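Local coordinates for protein HTLV-2 integrase catalytic core domain (Human T-cell leukemia virus 2, PDB 6QBT) that forms the catalytic core of the retroviral integrase, a magnesium-binding domain of the enzyme that inserts viral DNA into the host genome, at residues H8-D13 and S52-A57. Residues are numbered along the deposited sequence; the frame is centred on the assembly and turned at random.
With MG (magnesium ion), chain B.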
ATOM      1  N   HIS A   8     -16.084 -13.841  -3.310  1.00 36.74           N
ATOM      2  CA  HIS A   8     -16.682 -15.173  -3.346  1.00 35.47           C
ATOM      3  C   HIS A   8     -15.895 -16.025  -4.369  1.00 35.74           C
ATOM      4  O   HIS A   8     -15.351 -17.071  -4.008  1.00 36.22           O
ATOM      5  CB  HIS A   8     -18.189 -15.084  -3.604  1.00 35.93           C
ATOM      6  CG  HIS A   8     -18.884 -16.411  -3.672  1.00 40.96           C
ATOM      7  ND1 HIS A   8     -20.204 -16.534  -4.046  1.00 43.95           N
ATOM      8  CD2 HIS A   8     -18.445 -17.676  -3.456  1.00 42.57           C
ATOM      9  CE1 HIS A   8     -20.552 -17.808  -4.054  1.00 43.40           C
ATOM     10  NE2 HIS A   8     -19.500 -18.524  -3.701  1.00 43.62           N
ATOM     11  N   ILE A   9     -15.798 -15.568  -5.618  1.00 33.89           N
ATOM     12  CA  ILE A   9     -15.161 -16.352  -6.685  1.00 34.19           C
ATOM     13  C   ILE A   9     -14.296 -15.442  -7.554  1.00 33.87           C
ATOM     14  O   ILE A   9     -14.790 -14.454  -8.092  1.00 33.41           O
ATOM     15  CB  ILE A   9     -16.194 -17.023  -7.629  1.00 34.73           C
ATOM     16  CG1 ILE A   9     -17.165 -17.925  -6.861  1.00 33.67           C
ATOM     17  CG2 ILE A   9     -15.473 -17.783  -8.757  1.00 36.55           C
ATOM     18  CD1 ILE A   9     -18.261 -18.550  -7.713  1.00 33.75           C
ATOM     19  N   TRP A  10     -13.019 -15.787  -7.669  1.00 33.22           N
ATOM     20  CA  TRP A  10     -12.091 -15.147  -8.594  1.00 34.25           C
ATOM     21  C   TRP A  10     -11.733 -16.033  -9.796  1.00 34.87           C
ATOM     22  O   TRP A  10     -11.795 -17.269  -9.707  1.00 34.76           O
ATOM     23  CB  TRP A  10     -10.793 -14.853  -7.888  1.00 35.24           C
ATOM     24  CG  TRP A  10     -10.823 -13.769  -6.899  1.00 35.23           C
ATOM     25  CD1 TRP A  10     -11.903 -13.090  -6.432  1.00 35.39           C
ATOM     26  CD2 TRP A  10      -9.713 -13.290  -6.200  1.00 34.23           C
ATOM     27  NE1 TRP A  10     -11.522 -12.197  -5.503  1.00 35.08           N
ATOM     28  CE2 TRP A  10     -10.169 -12.292  -5.336  1.00 35.84           C
ATOM     29  CE3 TRP A  10      -8.348 -13.587  -6.236  1.00 35.93           C
ATOM     30  CZ2 TRP A  10      -9.304 -11.567  -4.496  1.00 34.79           C
ATOM     31  CZ3 TRP A  10      -7.481 -12.867  -5.406  1.00 36.16           C
ATOM     32  CH2 TRP A  10      -7.973 -11.874  -4.537  1.00 34.87           C
ATOM     33  N   GLN A  11     -11.345 -15.380 -10.897  1.00 34.53           N
ATOM     34  CA  GLN A  11     -10.757 -16.049 -12.073  1.00 37.83           C
ATOM     35  C   GLN A  11      -9.318 -15.597 -12.194  1.00 35.30           C
ATOM     36  O   GLN A  11      -9.036 -14.419 -11.993  1.00 32.67           O
ATOM     37  CB  GLN A  11     -11.453 -15.623 -13.354  1.00 41.87           C
ATOM     38  CG  GLN A  11     -12.945 -15.819 -13.372  1.00 45.40           C
ATOM     39  CD  GLN A  11     -13.324 -16.953 -14.247  1.00 50.90           C
ATOM     40  OE1 GLN A  11     -12.749 -18.050 -14.158  1.00 54.23           O
ATOM     41  NE2 GLN A  11     -14.266 -16.695 -15.135  1.00 53.85           N
ATOM     42  N   GLY A  12      -8.424 -16.518 -12.542  1.00 36.01           N
ATOM     43  CA  GLY A  12      -6.986 -16.221 -12.672  1.00 34.89           C
ATOM     44  C   GLY A  12      -6.404 -16.906 -13.883  1.00 35.62           C
ATOM     45  O   GLY A  12      -6.796 -18.028 -14.203  1.00 37.08           O
ATOM     46  N   ASP A  13      -5.521 -16.199 -14.591  1.00 35.25           N
ATOM     47  CA  ASP A  13      -4.705 -16.763 -15.654  1.00 34.00           C
ATOM     48  C   ASP A  13      -3.430 -15.923 -15.766  1.00 35.94           C
ATOM     49  O   ASP A  13      -3.337 -14.805 -15.227  1.00 32.68           O
ATOM     50  CB  ASP A  13      -5.476 -16.790 -16.984  1.00 34.80           C
ATOM     51  CG  ASP A  13      -4.830 -17.690 -18.057  1.00 36.50           C
ATOM     52  OD1 ASP A  13      -3.933 -18.532 -17.804  1.00 42.03           O
ATOM     53  OD2 ASP A  13      -5.221 -17.562 -19.218  1.00 39.87           O
ATOM     54  N   SER A  52       3.479 -15.666  -5.163  1.00 34.36           N
ATOM     55  CA  SER A  52       3.761 -14.251  -4.981  1.00 33.20           C
ATOM     56  C   SER A  52       2.681 -13.325  -5.613  1.00 34.59           C
ATOM     57  O   SER A  52       2.175 -12.428  -4.922  1.00 33.91           O
ATOM     58  CB  SER A  52       5.138 -13.891  -5.514  1.00 32.49           C
ATOM     59  OG  SER A  52       5.421 -12.505  -5.297  1.00 31.71           O
ATOM     60  N   ALA A  53       2.306 -13.545  -6.873  1.00 34.07           N
ATOM     61  CA  ALA A  53       1.266 -12.689  -7.489  1.00 36.07           C
ATOM     62  C   ALA A  53      -0.059 -12.861  -6.784  1.00 34.69           C
ATOM     63  O   ALA A  53      -0.852 -11.936  -6.715  1.00 37.23           O
ATOM     64  CB  ALA A  53       1.083 -13.011  -8.964  1.00 35.01           C
ATOM     65  N   PHE A  54      -0.312 -14.066  -6.299  1.00 34.86           N
ATOM     66  CA  PHE A  54      -1.560 -14.358  -5.631  1.00 35.75           C
ATOM     67  C   PHE A  54      -1.639 -13.621  -4.294  1.00 35.07           C
ATOM     68  O   PHE A  54      -2.684 -13.060  -3.952  1.00 38.96           O
ATOM     69  CB  PHE A  54      -1.718 -15.876  -5.485  1.00 35.51           C
ATOM     70  CG  PHE A  54      -3.073 -16.335  -5.024  1.00 35.20           C
ATOM     71  CD1 PHE A  54      -4.254 -15.692  -5.410  1.00 36.09           C
ATOM     72  CD2 PHE A  54      -3.173 -17.487  -4.240  1.00 38.24           C
ATOM     73  CE1 PHE A  54      -5.492 -16.168  -4.993  1.00 36.29           C
ATOM     74  CE2 PHE A  54      -4.411 -17.960  -3.812  1.00 35.75           C
ATOM     75  CZ  PHE A  54      -5.569 -17.304  -4.188  1.00 36.08           C
ATOM     76  N   LEU A  55      -0.529 -13.590  -3.565  1.00 34.84           N
ATOM     77  CA  LEU A  55      -0.405 -12.738  -2.361  1.00 35.71           C
ATOM     78  C   LEU A  55      -0.529 -11.239  -2.664  1.00 37.34           C
ATOM     79  O   LEU A  55      -1.148 -10.538  -1.889  1.00 38.17           O
ATOM     80  CB  LEU A  55       0.899 -12.985  -1.603  1.00 32.90           C
ATOM     81  CG  LEU A  55       0.986 -14.375  -0.950  1.00 33.94           C
ATOM     82  CD1 LEU A  55       2.429 -14.744  -0.591  1.00 34.40           C
ATOM     83  CD2 LEU A  55       0.097 -14.456   0.277  1.00 33.56           C
ATOM     84  N   GLN A  56       0.071 -10.752  -3.751  1.00 36.93           N
ATOM     85  CA  GLN A  56      -0.133  -9.361  -4.145  1.00 38.15           C
ATOM     86  C   GLN A  56      -1.621  -9.076  -4.349  1.00 35.09           C
ATOM     87  O   GLN A  56      -2.148  -8.115  -3.804  1.00 34.05           O
ATOM     88  CB  GLN A  56       0.670  -9.010  -5.385  1.00 41.75           C
ATOM     89  CG  GLN A  56       2.143  -8.868  -5.053  1.00 49.60           C
ATOM     90  CD  GLN A  56       3.081  -8.869  -6.258  1.00 52.87           C
ATOM     91  OE1 GLN A  56       2.736  -9.324  -7.358  1.00 60.61           O
ATOM     92  NE2 GLN A  56       4.285  -8.367  -6.040  1.00 45.83           N
ATOM     93  N   ALA A  57      -2.287  -9.932  -5.110  1.00 34.41           N
ATOM     94  CA  ALA A  57      -3.734  -9.828  -5.346  1.00 34.40           C
ATOM     95  C   ALA A  57      -4.590  -9.798  -4.063  1.00 34.09           C
ATOM     96  O   ALA A  57      -5.516  -8.973  -3.912  1.00 34.80           O
ATOM     97  CB  ALA A  57      -4.172 -10.986  -6.224  1.00 33.03           C
TER
HETATM   98 MG    MG B 301      -2.714 -20.013 -18.888  1.00 64.19          MG
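The indole nitrogen NE1 of Trp-10, whose ring packs on Phe-54 and Ala-57, is hydrogen-bonded to OD1 of Asn-7, and Asp-31 OD2 adds a weak second bond. The N-H is thus satisfied near the start of its own strand while the six-membered ring is left for apolar packing, a common division of labour for a buried tryptophan. CB of Trp-10 already heads for the helix, and CG anti to the carbonyl carbon (chi1 -72°) sets the indole for CZ3 and CH2 to arrive there. CZ3 touches two side chains at once: Phe-54 CE1 at 3.9 Å and the methyl CB of Ala-57, also at 3.9 Å. Next to it, CH2 lies 3.9 Å from the carbonyl O of Ala-57, a van der Waals approach to the helix backbone. Phe-54 does not aim its CB at the strand; CG anti to its backbone N (chi1 -170°) brings the CE1 corner to the indole, at a slant. Ile-67 of the adjacent strand touches both aromatics. Farther along, clear of residues 52-57, Asp-13 OD1 binds magnesium at 2.2 Å, with Asp-70 OD2 the other protein ligand. Helix 47-61 packed on the central strand of a mixed sheet, with a metal-binding aspartate on that strand, is characteristic of the RNase H fold of retroviral integrase cores.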